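Local coordinates for tryparedoxin II (Crithidia fasciculata, PDB 1I5G), which probably carries reducing equivalents from trypanothione to peroxidases as a thioredoxin-like dithiol protein of trypanosomatids, at residues Val31-Ser36 and Thr102-Lys107; Ala45-Leu50 and Lys78-Lys83; Asp52-His57 and Asn62-Leu67. The protein carries 1 engineered substitution. All coordinates share one frame; numbering follows the deposited sequence.

Interaction 1: residues Val31-Ser36 and Thr102-Lys107; sequences VFFYFS and TGFDVK. With TS5 (glutathionylspermidine), chain C.
Val106 meets Phe35 through a CH-pi contact: its CG2 methyl stands over the middle of the Phe35 ring, 3.6 Å from the ring centroid and only 6° off the normal. With CG1 turned opposite the valine's own N (chi1 -179°), CG2 is the branch that meets that face, while CG1 rests against Phe35 CB and CG.

The aromatic contacts centre on Phe104. Its ring is set obliquely to that of Phe33, planes at 55° and centroids 5.1 Å apart, with Phe104 CE2 over the rim of one Phe33 face, 3.7 Å from Phe33 CD1. Toward Phe35 the same ring presents its edge: Phe104 CD2 and Phe35 CZ are 3.9 Å apart, each near the other's plane. Phe6 and Val115 also pack on Phe104.

No hydrogen bond crosses between the segments; backbone bonds shape the second one instead. Asp105, with positive phi, is the C-prime residue of a Schellman motif in which Asp105 N reaches Thr102 O at 3.2 Å and Val106 N returns to a main-chain O in the last turn of the helix. The turn ends helix 94-103 and sends the chain on to Lys107, whose O lies 3.3 Å from C3 of glutathionylspermidine. A central strand covered by the apolar turn that follows helix 94-103, with a loop leading on into the glutathionylspermidine pocket, which Ile109 and Pro110 help to line, belongs to the thioredoxin fold.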
loop_
_atom_site.group_PDB
_atom_site.type_symbol
_atom_site.label_atom_id
_atom_site.label_comp_id
_atom_site.label_asym_id
_atom_site.label_seq_id
_atom_site.Cartn_x
_atom_site.Cartn_y
_atom_site.Cartn_z
ATOM N N VAL A 31 -5.557 -6.063 0.658
ATOM C CA VAL A 31 -4.999 -4.731 0.849
ATOM C C VAL A 31 -3.487 -4.863 0.668
ATOM O O VAL A 31 -2.836 -5.648 1.368
ATOM C CB VAL A 31 -5.352 -4.144 2.220
ATOM C CG1 VAL A 31 -4.670 -2.777 2.346
ATOM C CG2 VAL A 31 -6.874 -4.027 2.372
ATOM N N PHE A 32 -2.979 -4.083 -0.273
ATOM C CA PHE A 32 -1.537 -4.053 -0.542
ATOM C C PHE A 32 -0.891 -2.846 0.095
ATOM O O PHE A 32 -1.198 -1.702 -0.240
ATOM C CB PHE A 32 -1.237 -4.058 -2.053
ATOM C CG PHE A 32 -1.594 -5.347 -2.714
ATOM C CD1 PHE A 32 -2.867 -5.530 -3.216
ATOM C CD2 PHE A 32 -0.697 -6.417 -2.822
ATOM C CE1 PHE A 32 -3.239 -6.713 -3.829
ATOM C CE2 PHE A 32 -1.026 -7.603 -3.415
ATOM C CZ PHE A 32 -2.307 -7.761 -3.920
ATOM N N PHE A 33 0.049 -3.109 0.986
ATOM C CA PHE A 33 0.814 -2.098 1.688
ATOM C C PHE A 33 2.022 -1.827 0.823
ATOM O O PHE A 33 2.865 -2.685 0.569
ATOM C CB PHE A 33 1.197 -2.626 3.051
ATOM C CG PHE A 33 0.061 -2.753 4.018
ATOM C CD1 PHE A 33 -0.723 -3.886 4.010
ATOM C CD2 PHE A 33 -0.217 -1.747 4.923
ATOM C CE1 PHE A 33 -1.763 -3.995 4.899
ATOM C CE2 PHE A 33 -1.277 -1.861 5.829
ATOM C CZ PHE A 33 -2.037 -3.005 5.795
ATOM N N TYR A 34 2.117 -0.600 0.328
ATOM C CA TYR A 34 3.130 -0.200 -0.636
ATOM C C TYR A 34 4.145 0.701 0.041
ATOM O O TYR A 34 3.913 1.870 0.344
ATOM C CB TYR A 34 2.479 0.565 -1.820
ATOM C CG TYR A 34 3.446 1.101 -2.865
ATOM C CD1 TYR A 34 4.582 0.386 -3.175
ATOM C CD2 TYR A 34 3.247 2.309 -3.531
ATOM C CE1 TYR A 34 5.468 0.820 -4.094
ATOM C CE2 TYR A 34 4.145 2.746 -4.455
ATOM C CZ TYR A 34 5.272 2.006 -4.752
ATOM O OH TYR A 34 6.228 2.433 -5.669
ATOM N N PHE A 35 5.318 0.148 0.305
ATOM C CA PHE A 35 6.440 0.845 0.933
ATOM C C PHE A 35 7.247 1.515 -0.155
ATOM O O PHE A 35 7.790 0.833 -1.051
ATOM C CB PHE A 35 7.271 -0.177 1.727
ATOM C CG PHE A 35 6.493 -0.773 2.891
ATOM C CD1 PHE A 35 5.607 -1.810 2.692
ATOM C CD2 PHE A 35 6.654 -0.292 4.187
ATOM C CE1 PHE A 35 4.892 -2.342 3.762
ATOM C CE2 PHE A 35 5.951 -0.810 5.233
ATOM C CZ PHE A 35 5.086 -1.822 5.010
ATOM N N SER A 36 7.325 2.840 -0.100
ATOM C CA SER A 36 7.949 3.599 -1.180
ATOM C C SER A 36 8.287 5.007 -0.695
ATOM O O SER A 36 7.834 5.419 0.380
ATOM C CB SER A 36 6.900 3.705 -2.297
ATOM O OG SER A 36 7.435 4.131 -3.536
ATOM N N THR A 102 8.462 -2.940 10.428
ATOM C CA THR A 102 8.947 -4.085 11.182
ATOM C C THR A 102 8.065 -5.310 10.999
ATOM O O THR A 102 8.523 -6.444 10.785
ATOM C CB THR A 102 8.949 -3.662 12.638
ATOM O OG1 THR A 102 9.937 -2.640 12.764
ATOM C CG2 THR A 102 9.433 -4.813 13.568
ATOM N N GLY A 103 6.764 -5.092 11.054
ATOM C CA GLY A 103 5.831 -6.201 11.009
ATOM C C GLY A 103 5.839 -7.004 9.730
ATOM O O GLY A 103 5.543 -8.205 9.724
ATOM N N PHE A 104 6.159 -6.386 8.600
ATOM C CA PHE A 104 6.190 -7.076 7.318
ATOM C C PHE A 104 7.607 -7.257 6.797
ATOM O O PHE A 104 7.797 -7.489 5.598
ATOM C CB PHE A 104 5.412 -6.294 6.261
ATOM C CG PHE A 104 3.932 -6.188 6.502
ATOM C CD1 PHE A 104 3.157 -7.210 7.022
ATOM C CD2 PHE A 104 3.252 -5.029 6.184
ATOM C CE1 PHE A 104 1.816 -7.065 7.231
ATOM C CE2 PHE A 104 1.883 -4.896 6.387
ATOM C CZ PHE A 104 1.160 -5.911 6.913
ATOM N N ASP A 105 8.568 -7.125 7.692
ATOM C CA ASP A 105 9.946 -7.456 7.339
ATOM C C ASP A 105 10.485 -6.651 6.179
ATOM O O ASP A 105 11.237 -7.165 5.338
ATOM C CB ASP A 105 10.075 -8.906 6.878
ATOM C CG ASP A 105 9.611 -9.888 7.906
ATOM O OD1 ASP A 105 9.797 -9.649 9.121
ATOM O OD2 ASP A 105 9.056 -10.933 7.503
ATOM N N VAL A 106 10.121 -5.378 6.142
ATOM C CA VAL A 106 10.513 -4.601 4.975
ATOM C C VAL A 106 11.899 -4.039 5.196
ATOM O O VAL A 106 12.133 -3.257 6.122
ATOM C CB VAL A 106 9.532 -3.447 4.750
ATOM C CG1 VAL A 106 9.927 -2.648 3.523
ATOM C CG2 VAL A 106 8.118 -3.954 4.589
ATOM N N LYS A 107 12.825 -4.452 4.344
ATOM C CA LYS A 107 14.206 -3.985 4.483
ATOM C C LYS A 107 14.626 -3.052 3.361
ATOM O O LYS A 107 15.587 -2.293 3.480
ATOM C CB LYS A 107 15.205 -5.139 4.569
ATOM C CG LYS A 107 14.817 -6.211 5.600
ATOM C CD LYS A 107 15.082 -5.761 7.028
ATOM C CE LYS A 107 14.841 -6.892 8.034
ATOM N NZ LYS A 107 15.186 -6.416 9.404
HETATM N N1 TS5 C . 17.095 -3.081 -6.819
HETATM C CA1 TS5 C . 16.221 -3.245 -5.636
HETATM C C1 TS5 C . 14.777 -3.065 -6.022
HETATM O OE1 TS5 C . 13.876 -3.509 -5.275
HETATM O OE2 TS5 C . 14.515 -2.452 -7.088
HETATM C CB1 TS5 C . 16.518 -2.267 -4.496
HETATM C CG1 TS5 C . 16.100 -0.838 -4.822
HETATM C CD1 TS5 C . 16.900 0.052 -3.913
HETATM O O1 TS5 C . 18.172 0.317 -4.065
HETATM N N2 TS5 C . 16.279 0.642 -2.894
HETATM C CA2 TS5 C . 16.907 1.283 -1.781
HETATM C C2 TS5 C . 16.548 0.732 -0.420
HETATM O O2 TS5 C . 15.292 0.383 -0.102
HETATM C CB2 TS5 C . 16.432 2.737 -1.772
HETATM S SG2 TS5 C . 16.437 3.580 -3.375
HETATM N N3 TS5 C . 17.644 0.721 0.362
HETATM C CA3 TS5 C . 17.470 0.441 1.773
HETATM C C3 TS5 C . 18.193 -0.804 2.215
HETATM O O3 TS5 C . 18.207 -1.793 1.353
HETATM N "N1'" TS5 C . 18.814 -0.990 3.371
HETATM C "C1'" TS5 C . 19.057 -2.321 3.872
HETATM C "C2'" TS5 C . 20.566 -2.445 3.987
HETATM N "N2'" TS5 C . 22.391 -3.972 4.733
HETATM C "C3'" TS5 C . 20.955 -3.714 4.748
HETATM C "C4'" TS5 C . 22.801 -5.185 5.427
HETATM C "C5'" TS5 C . 24.264 -5.204 5.878
HETATM C "C6'" TS5 C . 24.624 -6.401 6.759
HETATM C "C7'" TS5 C . 26.103 -6.774 6.698
HETATM N "N3'" TS5 C . 26.535 -7.863 7.567
#

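Interaction 2: residues Ala45-Leu50 and Lys78-Lys83; sequences AFTPQL and KDYYAK
Thr47 OG1 is gripped by three groups: Tyr80 OH at 2.8 Å across this contact, Tyr34 OH from strand 30-36, and the main-chain O of Ser43 one turn back in its own helix. Either hydroxyl of the Thr47-Tyr80 pair could be the donor. The two side chains approach from opposite directions, and Thr47 OG1 sits well off the plane of the Tyr80 ring, by about 2 Å, with an angle of about 124° at Tyr80 OH between CZ and Thr47 OG1.

Torsions set up the meeting. In Thr47, OG1 lies beside the backbone N (chi1 -72°), which leaves it within range of Ser43 O as well as Tyr80. Tyr80 starts out across the line between the helices, but with CG opposite its backbone N (chi1 -172°) the ring reaches far enough to bring its hydroxyl to the threonine. There the same hydroxyl is bonded to Ser36 OG, while the ring packs on Tyr34, Ser38 and Asp71.

Little else touches: Thr47 CB comes to 3.9 Å from Tyr80 OH, and the nearest CA atoms, those of Thr47 and Lys83, are 9.0 Å apart. Helices 41-57 and 74-81 are therefore joined here by a buried polar link, not by an apolar interface. With Tyr34 and Ser36 added, four hydroxyls form a connected hydrogen-bond network in which the proton directions are probably interdependent.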
loop_
_atom_site.group_PDB
_atom_site.type_symbol
_atom_site.label_atom_id
_atom_site.label_comp_id
_atom_site.label_asym_id
_atom_site.label_seq_id
_atom_site.Cartn_x
_atom_site.Cartn_y
_atom_site.Cartn_z
ATOM N N ALA A 45 10.232 4.736 -10.005
ATOM C CA ALA A 45 10.064 4.096 -11.306
ATOM C C ALA A 45 9.064 2.957 -11.273
ATOM O O ALA A 45 8.504 2.543 -12.280
ATOM C CB ALA A 45 11.406 3.576 -11.735
ATOM N N PHE A 46 8.814 2.382 -10.101
ATOM C CA PHE A 46 7.822 1.306 -9.986
ATOM C C PHE A 46 6.405 1.855 -9.830
ATOM O O PHE A 46 5.449 1.231 -10.295
ATOM C CB PHE A 46 8.118 0.336 -8.822
ATOM C CG PHE A 46 7.023 -0.660 -8.530
ATOM C CD1 PHE A 46 6.736 -1.692 -9.429
ATOM C CD2 PHE A 46 6.261 -0.623 -7.368
ATOM C CE1 PHE A 46 5.735 -2.616 -9.177
ATOM C CE2 PHE A 46 5.271 -1.534 -7.121
ATOM C CZ PHE A 46 4.995 -2.541 -8.027
ATOM N N THR A 47 6.253 3.002 -9.180
ATOM C CA THR A 47 4.945 3.611 -8.948
ATOM C C THR A 47 4.029 3.684 -10.180
ATOM O O THR A 47 2.866 3.290 -10.105
ATOM C CB THR A 47 5.128 4.971 -8.253
ATOM O OG1 THR A 47 5.540 4.703 -6.890
ATOM C CG2 THR A 47 3.822 5.780 -8.182
ATOM N N PRO A 48 4.472 4.208 -11.319
ATOM C CA PRO A 48 3.591 4.249 -12.492
ATOM C C PRO A 48 3.096 2.889 -12.974
ATOM O O PRO A 48 1.960 2.803 -13.441
ATOM C CB PRO A 48 4.455 4.941 -13.566
ATOM C CG PRO A 48 5.844 4.980 -13.048
ATOM C CD PRO A 48 5.791 4.814 -11.570
ATOM N N GLN A 49 3.928 1.858 -12.864
ATOM C CA GLN A 49 3.543 0.501 -13.203
ATOM C C GLN A 49 2.440 0.055 -12.266
ATOM O O GLN A 49 1.509 -0.631 -12.696
ATOM C CB GLN A 49 4.677 -0.501 -13.054
ATOM C CG GLN A 49 5.821 -0.209 -14.049
ATOM C CD GLN A 49 7.088 -0.946 -13.646
ATOM O OE1 GLN A 49 7.497 -0.837 -12.496
ATOM N NE2 GLN A 49 7.723 -1.698 -14.542
ATOM N N LEU A 50 2.510 0.401 -10.984
ATOM C CA LEU A 50 1.497 0.060 -10.000
ATOM C C LEU A 50 0.232 0.886 -10.255
ATOM O O LEU A 50 -0.869 0.372 -10.111
ATOM C CB LEU A 50 2.047 0.194 -8.594
ATOM C CG LEU A 50 1.063 -0.213 -7.489
ATOM C CD1 LEU A 50 0.572 -1.642 -7.634
ATOM C CD2 LEU A 50 1.708 0.035 -6.128
ATOM N N LYS A 78 3.622 14.819 0.621
ATOM C CA LYS A 78 2.473 15.444 -0.016
ATOM C C LYS A 78 2.576 15.393 -1.526
ATOM O O LYS A 78 1.625 15.004 -2.182
ATOM C CB LYS A 78 2.391 16.902 0.438
ATOM C CG LYS A 78 1.103 17.590 0.001
ATOM C CD LYS A 78 0.939 19.029 0.519
ATOM C CE LYS A 78 -0.171 19.790 -0.256
ATOM N NZ LYS A 78 -0.347 21.205 0.205
ATOM N N ASP A 79 3.722 15.781 -2.079
ATOM C CA ASP A 79 3.899 15.793 -3.522
ATOM C C ASP A 79 3.900 14.405 -4.152
ATOM O O ASP A 79 3.369 14.218 -5.252
ATOM C CB ASP A 79 5.229 16.496 -3.864
ATOM C CG ASP A 79 5.260 17.980 -3.501
ATOM O OD1 ASP A 79 4.191 18.579 -3.301
ATOM O OD2 ASP A 79 6.374 18.539 -3.410
ATOM N N TYR A 80 4.482 13.408 -3.483
ATOM C CA TYR A 80 4.583 12.076 -4.032
ATOM C C TYR A 80 3.222 11.383 -3.948
ATOM O O TYR A 80 2.784 10.791 -4.914
ATOM C CB TYR A 80 5.624 11.341 -3.178
ATOM C CG TYR A 80 6.023 9.969 -3.705
ATOM C CD1 TYR A 80 6.208 9.731 -5.063
ATOM C CD2 TYR A 80 6.226 8.912 -2.835
ATOM C CE1 TYR A 80 6.580 8.481 -5.556
ATOM C CE2 TYR A 80 6.597 7.660 -3.320
ATOM C CZ TYR A 80 6.769 7.454 -4.688
ATOM O OH TYR A 80 7.145 6.231 -5.198
ATOM N N TYR A 81 2.555 11.458 -2.797
ATOM C CA TYR A 81 1.241 10.851 -2.655
ATOM C C TYR A 81 0.229 11.498 -3.587
ATOM O O TYR A 81 -0.639 10.807 -4.086
ATOM C CB TYR A 81 0.766 10.884 -1.198
ATOM C CG TYR A 81 -0.620 10.313 -1.042
ATOM C CD1 TYR A 81 -0.966 9.053 -1.536
ATOM C CD2 TYR A 81 -1.628 11.033 -0.418
ATOM C CE1 TYR A 81 -2.262 8.576 -1.396
ATOM C CE2 TYR A 81 -2.917 10.551 -0.280
ATOM C CZ TYR A 81 -3.244 9.310 -0.778
ATOM O OH TYR A 81 -4.527 8.863 -0.624
ATOM N N ALA A 82 0.326 12.800 -3.841
ATOM C CA ALA A 82 -0.574 13.438 -4.809
ATOM C C ALA A 82 -0.514 12.825 -6.199
ATOM O O ALA A 82 -1.487 12.987 -6.958
ATOM C CB ALA A 82 -0.257 14.939 -4.900
ATOM N N LYS A 83 0.542 12.102 -6.582
ATOM C CA LYS A 83 0.642 11.415 -7.877
ATOM C C LYS A 83 -0.134 10.114 -7.886
ATOM O O LYS A 83 -0.261 9.504 -8.941
ATOM C CB LYS A 83 2.095 11.085 -8.211
ATOM C CG LYS A 83 2.972 12.331 -8.254
ATOM C CD LYS A 83 4.463 12.114 -8.498
ATOM C CE LYS A 83 5.277 13.416 -8.651
ATOM N NZ LYS A 83 6.725 13.088 -8.920
#

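Interaction 3: residues Asp52-His57 and Asn62-Leu67; sequences DFYKAH and NFEVML
Tyr54 reaches from helix 52-57 to the strand and donates a hydrogen bond to Glu64: Tyr54 OH lies 2.6 Å from Glu64 OE2 and meets that oxygen's syn lone pair. Lower on the same ring, Tyr54 CD1 rests 3.8 Å from Val65 CG2, the two side chains running alongside each other in opposite senses. Phe63 makes the remaining apolar contacts. Its CZ touches Phe53 CE1 at 3.5 Å, the two rings set obliquely. Its CE2 lies 3.6 Å from His57 CB and 3.3 Å from His57 O, at the last turn of the helix.

Behind this first layer, several of these groups are held in turn. Glu64 leaves the strand pointing away from the helix, and a bend at chi2 (51°) brings its carboxylate back round to the tyrosine. There Val65 N holds the same OE2 from the anti side, at 3.0 Å and 152°, somewhat out of the carboxylate plane. Phe53 has His57 CD2 over the centre of one face, and His57 NE2 is fixed by Pro135 O. Trp86 packs edge-to-face with Tyr54, while Phe32 does so with Phe63, which also meets Phe140.

The contact joins the helix of the beta-alpha-beta unit to its second strand; segments 52-57 and 63-67 run nearly antiparallel, at 154°. Glu64 is buried, yet two donors share one of its oxygens; such a setting would be consistent with an ionised carboxylate, its charge partly offset by the phenol proton and the peptide N-H.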
loop_
_atom_site.group_PDB
_atom_site.type_symbol
_atom_site.label_atom_id
_atom_site.label_comp_id
_atom_site.label_asym_id
_atom_site.label_seq_id
_atom_site.Cartn_x
_atom_site.Cartn_y
_atom_site.Cartn_z
ATOM N N ASP A 52 -0.889 1.853 -13.248
ATOM C CA ASP A 52 -1.567 1.235 -14.384
ATOM C C ASP A 52 -2.246 -0.037 -13.900
ATOM O O ASP A 52 -3.386 -0.379 -14.261
ATOM C CB ASP A 52 -0.587 0.934 -15.527
ATOM C CG ASP A 52 -0.061 2.181 -16.251
ATOM O OD1 ASP A 52 -0.645 3.276 -16.087
ATOM O OD2 ASP A 52 0.936 2.028 -16.990
ATOM N N PHE A 53 -1.602 -0.835 -13.045
ATOM C CA PHE A 53 -2.132 -2.080 -12.507
ATOM C C PHE A 53 -3.396 -1.832 -11.686
ATOM O O PHE A 53 -4.384 -2.561 -11.807
ATOM C CB PHE A 53 -1.073 -2.766 -11.635
ATOM C CG PHE A 53 -1.421 -4.182 -11.296
ATOM C CD1 PHE A 53 -2.187 -4.480 -10.177
ATOM C CD2 PHE A 53 -0.994 -5.234 -12.093
ATOM C CE1 PHE A 53 -2.506 -5.766 -9.870
ATOM C CE2 PHE A 53 -1.309 -6.535 -11.799
ATOM C CZ PHE A 53 -2.079 -6.795 -10.677
ATOM N N TYR A 54 -3.337 -0.804 -10.855
ATOM C CA TYR A 54 -4.459 -0.408 -10.024
ATOM C C TYR A 54 -5.657 0.033 -10.879
ATOM O O TYR A 54 -6.783 -0.358 -10.622
ATOM C CB TYR A 54 -4.057 0.725 -9.128
ATOM C CG TYR A 54 -5.012 1.206 -8.093
ATOM C CD1 TYR A 54 -5.144 0.585 -6.859
ATOM C CD2 TYR A 54 -5.801 2.310 -8.333
ATOM C CE1 TYR A 54 -5.987 1.014 -5.889
ATOM C CE2 TYR A 54 -6.670 2.771 -7.352
ATOM C CZ TYR A 54 -6.772 2.115 -6.121
ATOM O OH TYR A 54 -7.633 2.612 -5.161
ATOM N N LYS A 55 -5.409 0.852 -11.902
ATOM C CA LYS A 55 -6.530 1.287 -12.734
ATOM C C LYS A 55 -7.132 0.092 -13.444
ATOM O O LYS A 55 -8.344 -0.039 -13.578
ATOM C CB LYS A 55 -6.044 2.336 -13.731
ATOM C CG LYS A 55 -5.609 3.616 -13.054
ATOM C CD LYS A 55 -5.087 4.629 -14.074
ATOM C CE LYS A 55 -4.523 5.909 -13.501
ATOM N NZ LYS A 55 -3.775 6.701 -14.532
ATOM N N ALA A 56 -6.316 -0.836 -13.913
ATOM C CA ALA A 56 -6.826 -1.988 -14.630
ATOM C C ALA A 56 -7.605 -2.974 -13.782
ATOM O O ALA A 56 -8.623 -3.535 -14.193
ATOM C CB ALA A 56 -5.680 -2.702 -15.332
ATOM N N HIS A 57 -7.126 -3.208 -12.557
ATOM C CA HIS A 57 -7.530 -4.359 -11.757
ATOM C C HIS A 57 -8.115 -4.119 -10.364
ATOM O O HIS A 57 -8.649 -5.075 -9.808
ATOM C CB HIS A 57 -6.327 -5.303 -11.617
ATOM C CG HIS A 57 -5.683 -5.691 -12.912
ATOM N ND1 HIS A 57 -6.377 -6.350 -13.904
ATOM C CD2 HIS A 57 -4.417 -5.532 -13.366
ATOM C CE1 HIS A 57 -5.553 -6.557 -14.917
ATOM N NE2 HIS A 57 -4.352 -6.080 -14.624
ATOM N N ASN A 62 -10.725 -6.763 -6.738
ATOM C CA ASN A 62 -11.128 -6.416 -5.377
ATOM C C ASN A 62 -9.986 -6.194 -4.391
ATOM O O ASN A 62 -9.885 -6.836 -3.361
ATOM C CB ASN A 62 -12.134 -7.448 -4.833
ATOM C CG ASN A 62 -12.923 -6.921 -3.668
ATOM O OD1 ASN A 62 -13.272 -5.729 -3.676
ATOM N ND2 ASN A 62 -13.200 -7.768 -2.689
ATOM N N PHE A 63 -9.150 -5.235 -4.783
ATOM C CA PHE A 63 -8.034 -4.897 -3.911
ATOM C C PHE A 63 -7.918 -3.392 -3.732
ATOM O O PHE A 63 -8.495 -2.599 -4.499
ATOM C CB PHE A 63 -6.692 -5.526 -4.345
ATOM C CG PHE A 63 -6.115 -5.007 -5.611
ATOM C CD1 PHE A 63 -5.342 -3.891 -5.689
ATOM C CD2 PHE A 63 -6.351 -5.680 -6.802
ATOM C CE1 PHE A 63 -4.819 -3.453 -6.906
ATOM C CE2 PHE A 63 -5.830 -5.253 -8.029
ATOM C CZ PHE A 63 -5.064 -4.119 -8.085
ATOM N N GLU A 64 -7.166 -2.992 -2.716
ATOM C CA GLU A 64 -6.827 -1.602 -2.425
ATOM C C GLU A 64 -5.303 -1.500 -2.259
ATOM O O GLU A 64 -4.675 -2.498 -1.921
ATOM C CB GLU A 64 -7.541 -1.126 -1.160
ATOM C CG GLU A 64 -7.442 0.365 -0.874
ATOM C CD GLU A 64 -7.822 1.167 -2.086
ATOM O OE1 GLU A 64 -9.051 1.398 -2.235
ATOM O OE2 GLU A 64 -6.973 1.548 -2.874
ATOM N N VAL A 65 -4.722 -0.329 -2.478
ATOM C CA VAL A 65 -3.313 -0.087 -2.218
ATOM C C VAL A 65 -3.242 1.008 -1.173
ATOM O O VAL A 65 -4.002 1.978 -1.201
ATOM C CB VAL A 65 -2.536 0.267 -3.504
ATOM C CG1 VAL A 65 -1.142 0.771 -3.242
ATOM C CG2 VAL A 65 -2.575 -0.872 -4.530
ATOM N N MET A 66 -2.306 0.859 -0.230
ATOM C CA MET A 66 -2.054 1.861 0.783
ATOM C C MET A 66 -0.582 2.215 0.833
ATOM O O MET A 66 0.243 1.364 1.159
ATOM C CB MET A 66 -2.494 1.413 2.150
ATOM C CG MET A 66 -2.554 2.627 3.073
ATOM S SD MET A 66 -2.985 2.131 4.738
ATOM C CE MET A 66 -4.862 1.744 4.382
ATOM N N LEU A 67 -0.255 3.463 0.555
ATOM C CA LEU A 67 1.115 3.940 0.664
ATOM C C LEU A 67 1.544 3.990 2.118
ATOM O O LEU A 67 0.857 4.624 2.927
ATOM C CB LEU A 67 1.197 5.375 0.115
ATOM C CG LEU A 67 2.546 6.077 0.255
ATOM C CD1 LEU A 67 3.619 5.320 -0.519
ATOM C CD2 LEU A 67 2.488 7.522 -0.154
#

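How the interactions relate
From the N terminus, strand 30-36 comes first, and interaction 1 closes the widest loop by bringing 102-107 back to it. Helix 41-57 follows and serves two contacts: its middle turns in interaction 2, its last turns in interaction 3. Interaction 3 closes the shortest loop, through 62-67, and falls within that of interaction 2, which in turn falls within that of interaction 1; none cross. Strand 30-36 joins them all. It pairs with strand 63-69 through Phe32 O to Met66 N and Tyr34 N to Met66 O, and its Tyr34 and Ser36 supply hydroxyls to interaction 2. Three helices are thus tied to the central sheet.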